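Local coordinates for peroxiredoxin 5 (Alvinella pompejana, PDB 2XHF), which probably reduces hydrogen peroxide and organic hydroperoxides, as an antioxidant peroxiredoxin of the thioredoxin-fold superfamily, at residues K44-S49 with D70-E75; L122-S125 with N131-R134. One frame throughout, in Å; residues are numbered along the deposited sequence.

Contact 1 (K44-S49 with D70-E75); sequences KGILFS and DKFKEE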
ATOM      1  N   LYS A  44      23.525 -17.964   0.116  1.00 16.43           N
ATOM      2  CA  LYS A  44      23.833 -16.647  -0.417  1.00 15.57           C
ATOM      3  C   LYS A  44      22.586 -16.067  -1.075  1.00 17.07           C
ATOM      4  O   LYS A  44      21.700 -16.805  -1.515  1.00 18.33           O
ATOM      5  CB  LYS A  44      24.967 -16.734  -1.432  1.00 19.41           C
ATOM      6  CG  LYS A  44      26.257 -17.236  -0.813  1.00 19.96           C
ATOM      7  CD  LYS A  44      27.420 -17.184  -1.780  1.00 25.96           C
ATOM      8  CE  LYS A  44      27.240 -18.161  -2.910  1.00 26.05           C
ATOM      9  NZ  LYS A  44      28.484 -18.281  -3.757  1.00 33.71           N
ATOM     10  N   GLY A  45      22.488 -14.744  -1.119  1.00 14.20           N
ATOM     11  CA  GLY A  45      21.380 -14.130  -1.803  1.00 13.54           C
ATOM     12  C   GLY A  45      21.542 -12.642  -1.909  1.00 14.11           C
ATOM     13  O   GLY A  45      22.572 -12.068  -1.521  1.00 14.93           O
ATOM     14  N   ILE A  46      20.513 -12.023  -2.473  1.00 13.06           N
ATOM     15  CA  ILE A  46      20.459 -10.598  -2.725  1.00 12.78           C
ATOM     16  C   ILE A  46      19.267 -10.026  -1.979  1.00 12.39           C
ATOM     17  O   ILE A  46      18.186 -10.607  -1.989  1.00 12.87           O
ATOM     18  CB  ILE A  46      20.277 -10.312  -4.225  1.00 14.55           C
ATOM     19  CG1 ILE A  46      21.481 -10.799  -5.019  1.00 16.08           C
ATOM     20  CG2 ILE A  46      20.072  -8.807  -4.448  1.00 18.47           C
ATOM     21  CD1 ILE A  46      21.169 -11.082  -6.485  1.00 20.56           C
ATOM     22  N   LEU A  47      19.481  -8.906  -1.302  1.00 12.80           N
ATOM     23  CA  LEU A  47      18.414  -8.144  -0.668  1.00 12.63           C
ATOM     24  C   LEU A  47      18.464  -6.717  -1.177  1.00 13.72           C
ATOM     25  O   LEU A  47      19.492  -6.041  -1.041  1.00 15.67           O
ATOM     26  CB  LEU A  47      18.579  -8.137   0.859  1.00 13.38           C
ATOM     27  CG  LEU A  47      17.505  -7.344   1.632  1.00 14.02           C
ATOM     28  CD1 LEU A  47      16.106  -7.975   1.477  1.00 15.66           C
ATOM     29  CD2 LEU A  47      17.870  -7.237   3.115  1.00 20.86           C
ATOM     30  N   PHE A  48      17.372  -6.254  -1.779  1.00 12.93           N
ATOM     31  CA  PHE A  48      17.318  -4.874  -2.232  1.00 13.52           C
ATOM     32  C   PHE A  48      15.994  -4.257  -1.831  1.00 12.23           C
ATOM     33  O   PHE A  48      14.995  -4.962  -1.609  1.00 14.78           O
ATOM     34  CB  PHE A  48      17.555  -4.737  -3.755  1.00 15.23           C
ATOM     35  CG  PHE A  48      16.411  -5.235  -4.611  1.00 15.00           C
ATOM     36  CD1 PHE A  48      16.298  -6.574  -4.928  1.00 15.18           C
ATOM     37  CD2 PHE A  48      15.463  -4.354  -5.106  1.00 15.66           C
ATOM     38  CE1 PHE A  48      15.260  -7.032  -5.704  1.00 17.99           C
ATOM     39  CE2 PHE A  48      14.438  -4.812  -5.894  1.00 15.29           C
ATOM     40  CZ  PHE A  48      14.332  -6.145  -6.188  1.00 16.03           C
ATOM     41  N   SER A  49      16.002  -2.936  -1.689  1.00 13.90           N
ATOM     42  CA  SER A  49      14.811  -2.214  -1.260  1.00 14.23           C
ATOM     43  C   SER A  49      14.175  -1.364  -2.353  1.00 13.08           C
ATOM     44  O   SER A  49      14.838  -0.938  -3.302  1.00 16.01           O
ATOM     45  CB  SER A  49      15.160  -1.334  -0.074  1.00 15.77           C
ATOM     46  OG  SER A  49      16.125  -0.368  -0.475  1.00 16.77           O
ATOM     47  N   ASP A  70      19.238 -16.265 -13.964  1.00 20.21           N
ATOM     48  CA  ASP A  70      20.065 -17.462 -14.149  1.00 21.53           C
ATOM     49  C   ASP A  70      21.563 -17.181 -13.906  1.00 18.47           C
ATOM     50  O   ASP A  70      22.288 -18.046 -13.433  1.00 18.11           O
ATOM     51  CB  ASP A  70      19.821 -18.092 -15.521  1.00 26.07           C
ATOM     52  CG  ASP A  70      18.463 -18.802 -15.615  1.00 30.87           C
ATOM     53  OD1 ASP A  70      18.074 -19.534 -14.667  1.00 27.54           O
ATOM     54  OD2 ASP A  70      17.784 -18.608 -16.650  1.00 40.63           O
ATOM     55  N   LYS A  71      22.016 -15.960 -14.163  1.00 17.19           N
ATOM     56  CA  LYS A  71      23.386 -15.578 -13.824  1.00 18.78           C
ATOM     57  C   LYS A  71      23.614 -15.547 -12.316  1.00 18.86           C
ATOM     58  O   LYS A  71      24.641 -16.010 -11.822  1.00 20.20           O
ATOM     59  CB  LYS A  71      23.722 -14.205 -14.406  1.00 20.57           C
ATOM     60  CG  LYS A  71      23.689 -14.150 -15.896  1.00 20.75           C
ATOM     61  CD  LYS A  71      24.718 -15.076 -16.526  1.00 19.22           C
ATOM     62  CE  LYS A  71      26.152 -14.607 -16.282  1.00 20.53           C
ATOM     63  NZ  LYS A  71      27.190 -15.455 -16.968  1.00 22.81           N
ATOM     64  N   PHE A  72      22.656 -15.002 -11.576  1.00 15.87           N
ATOM     65  CA  PHE A  72      22.735 -14.992 -10.127  1.00 16.29           C
ATOM     66  C   PHE A  72      22.731 -16.440  -9.629  1.00 16.14           C
ATOM     67  O   PHE A  72      23.538 -16.834  -8.781  1.00 16.75           O
ATOM     68  CB  PHE A  72      21.540 -14.244  -9.549  1.00 17.09           C
ATOM     69  CG  PHE A  72      21.500 -12.763  -9.867  1.00 16.60           C
ATOM     70  CD1 PHE A  72      22.645 -11.987  -9.902  1.00 18.92           C
ATOM     71  CD2 PHE A  72      20.288 -12.135 -10.079  1.00 16.52           C
ATOM     72  CE1 PHE A  72      22.574 -10.624 -10.171  1.00 19.65           C
ATOM     73  CE2 PHE A  72      20.222 -10.784 -10.346  1.00 17.42           C
ATOM     74  CZ  PHE A  72      21.368 -10.032 -10.388  1.00 16.98           C
ATOM     75  N   LYS A  73      21.829 -17.237 -10.181  1.00 16.46           N
ATOM     76  CA  LYS A  73      21.690 -18.623  -9.800  1.00 17.10           C
ATOM     77  C   LYS A  73      22.968 -19.447 -10.055  1.00 18.01           C
ATOM     78  O   LYS A  73      23.317 -20.282  -9.239  1.00 18.29           O
ATOM     79  CB  LYS A  73      20.453 -19.231 -10.476  1.00 16.52           C
ATOM     80  CG  LYS A  73      20.240 -20.694 -10.145  1.00 16.75           C
ATOM     81  CD  LYS A  73      18.838 -21.158 -10.447  1.00 18.50           C
ATOM     82  CE  LYS A  73      18.455 -21.010 -11.898  1.00 18.99           C
ATOM     83  NZ  LYS A  73      19.321 -21.777 -12.821  1.00 22.51           N
ATOM     84  N   GLU A  74      23.703 -19.155 -11.139  1.00 20.65           N
ATOM     85  CA  GLU A  74      24.976 -19.828 -11.455  1.00 22.24           C
ATOM     86  C   GLU A  74      25.970 -19.702 -10.317  1.00 20.62           C
ATOM     87  O   GLU A  74      26.793 -20.582 -10.097  1.00 23.11           O
ATOM     88  CB  GLU A  74      25.654 -19.199 -12.688  1.00 32.65           C
ATOM     89  CG  GLU A  74      25.172 -19.646 -14.040  1.00 44.18           C
ATOM     90  CD  GLU A  74      25.926 -18.950 -15.181  1.00 29.60           C
ATOM     91  OE1 GLU A  74      26.677 -17.978 -14.925  1.00 36.43           O
ATOM     92  OE2 GLU A  74      25.756 -19.371 -16.344  1.00 43.53           O
ATOM     93  N   GLU A  75      25.896 -18.593  -9.600  1.00 25.34           N
ATOM     94  CA  GLU A  75      26.829 -18.293  -8.519  1.00 28.31           C
ATOM     95  C   GLU A  75      26.298 -18.593  -7.117  1.00 21.31           C
ATOM     96  O   GLU A  75      26.940 -18.238  -6.129  1.00 23.18           O
ATOM     97  CB  GLU A  75      27.211 -16.816  -8.581  1.00 37.54           C
ATOM     98  CG  GLU A  75      27.805 -16.400  -9.907  1.00 41.71           C
ATOM     99  CD  GLU A  75      29.279 -16.710  -9.998  1.00 41.62           C
ATOM    100  OE1 GLU A  75      29.809 -17.418  -9.104  1.00 40.32           O
ATOM    101  OE2 GLU A  75      29.909 -16.235 -10.965  1.00 48.39           O
TER
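I46 and F72 meet because both start the same way: in each, the first branch, CG1 of I46 (chi1 -64°) and likewise CG of F72, lies anti to its own carbonyl carbon, which sends the isoleucine's CD1 and the phenyl ring into the space between strand and helix. This is helix-on-sheet packing in a thioredoxin fold, the helix 69-74 lying against the central strand 44-49 of the mixed sheet. The two side chains cross at about a right angle, and the CD1 methyl of I46 sits over the middle of one face of the F72 ring in a CH-pi contact, 3.7 Å from the ring centroid and only 6° off the normal. Because CD1 is centred, it is nearly equidistant from all six ring carbons, from 3.8 Å at CG to 4.0 Å at CZ. C159 of helix 156-165 touches both residues, and I163 and I80 also pack on F72, so the pair belongs to a larger apolar core. Nearer the surface the contact turns polar. K44 bends at chi3 and reaches toward the backbone of E75, while its ammonium NZ stays 5.6 Å from OE1 of E75, too far for a salt bridge. What NZ of K44 grasps instead is the backbone O of E75, 2.8 Å away and at a C=O...N angle of 162°.

Contact 2 (L122-S125 with N131-R134); sequences LDSS and NRSR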
ATOM      1  N   LEU A 122      13.913   6.837   5.309  1.00 21.01           N
ATOM      2  CA  LEU A 122      13.732   7.987   4.449  1.00 25.29           C
ATOM      3  C   LEU A 122      12.751   8.919   5.144  1.00 28.08           C
ATOM      4  O   LEU A 122      11.787   8.457   5.762  1.00 27.18           O
ATOM      5  CB  LEU A 122      13.127   7.493   3.142  1.00 30.62           C
ATOM      6  CG  LEU A 122      13.168   8.280   1.853  1.00 33.32           C
ATOM      7  CD1 LEU A 122      14.589   8.646   1.457  1.00 30.92           C
ATOM      8  CD2 LEU A 122      12.554   7.410   0.791  1.00 27.63           C
ATOM      9  N   ASP A 123      12.995  10.221   5.041  1.00 29.01           N
ATOM     10  CA  ASP A 123      12.089  11.232   5.563  1.00 30.67           C
ATOM     11  C   ASP A 123      10.992  11.457   4.519  1.00 24.12           C
ATOM     12  O   ASP A 123      11.067  12.401   3.738  1.00 34.52           O
ATOM     13  CB  ASP A 123      12.863  12.530   5.811  1.00 32.53           C
ATOM     14  CG  ASP A 123      12.050  13.576   6.542  1.00 38.06           C
ATOM     15  OD1 ASP A 123      10.847  13.349   6.777  1.00 38.46           O
ATOM     16  OD2 ASP A 123      12.619  14.643   6.867  1.00 42.32           O
ATOM     17  N   SER A 124       9.971  10.607   4.512  1.00 20.51           N
ATOM     18  CA  SER A 124       8.988  10.602   3.424  1.00 18.91           C
ATOM     19  C   SER A 124       7.535  10.793   3.856  1.00 20.16           C
ATOM     20  O   SER A 124       6.632  10.579   3.066  1.00 19.56           O
ATOM     21  CB  SER A 124       9.114   9.302   2.627  1.00 18.64           C
ATOM     22  OG  SER A 124       8.939   8.159   3.448  1.00 20.15           O
ATOM     23  N   SER A 125       7.315  11.144   5.116  1.00 21.46           N
ATOM     24  CA  SER A 125       5.968  11.234   5.681  1.00 20.16           C
ATOM     25  C   SER A 125       5.057  12.193   4.939  1.00 22.87           C
ATOM     26  O   SER A 125       3.867  11.933   4.795  1.00 21.37           O
ATOM     27  CB  SER A 125       6.048  11.648   7.147  1.00 32.73           C
ATOM     28  OG  SER A 125       6.421  10.537   7.939  1.00 42.60           O
ATOM     29  N   ASN A 131       7.510   6.935   6.983  1.00 19.06           N
ATOM     30  CA  ASN A 131       8.893   6.870   6.556  1.00 21.60           C
ATOM     31  C   ASN A 131       9.160   5.539   5.894  1.00 20.90           C
ATOM     32  O   ASN A 131       8.884   4.480   6.452  1.00 25.73           O
ATOM     33  CB  ASN A 131       9.832   7.052   7.741  1.00 25.27           C
ATOM     34  CG  ASN A 131       9.830   8.461   8.261  1.00 29.32           C
ATOM     35  OD1 ASN A 131       9.262   9.360   7.643  1.00 26.49           O
ATOM     36  ND2 ASN A 131      10.483   8.670   9.394  1.00 34.51           N
ATOM     37  N   ARG A 132       9.669   5.608   4.680  1.00 17.13           N
ATOM     38  CA  ARG A 132       9.931   4.431   3.893  1.00 16.75           C
ATOM     39  C   ARG A 132      11.421   4.177   3.942  1.00 19.81           C
ATOM     40  O   ARG A 132      12.149   4.819   4.687  1.00 27.81           O
ATOM     41  CB  ARG A 132       9.455   4.650   2.464  1.00 17.92           C
ATOM     42  CG  ARG A 132       7.961   4.993   2.374  1.00 18.71           C
ATOM     43  CD  ARG A 132       7.079   3.842   2.871  1.00 15.98           C
ATOM     44  NE  ARG A 132       5.651   4.125   2.697  1.00 14.57           N
ATOM     45  CZ  ARG A 132       4.945   3.881   1.598  1.00 14.99           C
ATOM     46  NH1 ARG A 132       5.495   3.265   0.563  1.00 14.39           N
ATOM     47  NH2 ARG A 132       3.663   4.201   1.548  1.00 16.68           N
ATOM     48  N   SER A 133      11.878   3.222   3.161  1.00 17.39           N
ATOM     49  CA  SER A 133      13.297   2.923   3.110  1.00 18.13           C
ATOM     50  C   SER A 133      13.966   3.642   1.966  1.00 17.17           C
ATOM     51  O   SER A 133      13.396   3.740   0.882  1.00 18.05           O
ATOM     52  CB  SER A 133      13.497   1.434   2.884  1.00 18.97           C
ATOM     53  OG  SER A 133      14.873   1.073   2.960  1.00 22.54           O
ATOM     54  N   ARG A 134      15.202   4.066   2.192  1.00 18.84           N
ATOM     55  CA  ARG A 134      16.087   4.454   1.111  1.00 20.23           C
ATOM     56  C   ARG A 134      16.412   3.226   0.298  1.00 17.42           C
ATOM     57  O   ARG A 134      16.267   2.107   0.788  1.00 18.17           O
ATOM     58  CB  ARG A 134      17.403   5.011   1.658  1.00 26.44           C
ATOM     59  CG  ARG A 134      17.244   6.261   2.492  1.00 40.14           C
ATOM     60  CD  ARG A 134      18.580   6.866   2.894  1.00 50.75           C
ATOM     61  NE  ARG A 134      18.403   7.789   4.010  1.00 56.62           N
ATOM     62  CZ  ARG A 134      18.050   9.068   3.898  1.00 61.84           C
ATOM     63  NH1 ARG A 134      17.842   9.619   2.705  1.00 66.93           N
ATOM     64  NH2 ARG A 134      17.910   9.804   4.993  1.00 67.51           N
TER
HETATM   65  O   HOH W   1      15.525  11.294   4.364  1.00 32.55           O
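Two segments running roughly antiparallel, 152° apart, make a mostly polar clasp: L122-S125 leads into the first turn of the short helix 125-128, and N131-R134 leads out of it toward strand 136-141. It shows how a small excursion can be closed by backbone groups and short polar side chains without a regular ladder. L122 N donates to R132 O at 2.8 Å, and one residue on, D123 is the centre of an inverse gamma turn. In the return direction R132 N donates to S124 OG at 2.9 Å; with chi1 at 58° this hydroxyl sits between its own backbone N and carbonyl carbon, facing the backbone of R132, and it also bonds N130 O. The carboxamide of N131 works at both ends: OD1 takes the hydroxyl of S125 at 3.1 Å, from above the carbonyl plane, and a weak bond from S124 N at 3.4 Å, while ND2 is held by E121. With an alanine here, S125 OG and S124 N would probably lose their shared acceptor and the start of helix 125-128 would be less firmly tied to the returning chain. At the other end L122 CD1 lies 3.6 Å from R134 NH1, L122 CA sits over one face of the guanidinium, and a water joins D123 N to R134 NH2, the latter bond weak. R132 turns away, to V51 O, N130 and, in a salt bridge, D87 of the second subunit. The direct hydrogen bonds across the clasp thus join uncharged groups, with S124 OG both donor and acceptor, whereas R134 meets L122 by packing and D123 N through water.

How the contacts relate
Strand 44-49, which follows the 24-26/33-35 hairpin and helix 37-40, opens contact 1, which closes the 20-residue connection, containing helix 62-67, that leads to helix 69-74. The chain then builds strands 79-84 and 105-108 with helix 88-98 before contact 2 closes a five-residue excursion around helix 125-128. The two closures follow in series, neither nesting nor crossing, and their centres lie about 26 Å apart on opposite sides of the chain's centre. They are nevertheless joined directly: S49, at the end of strand 44-49, probably hydrogen-bonds through OG to R134 O, just where the chain enters strand 136-141, the antiparallel neighbour of 44-49 in the sheet.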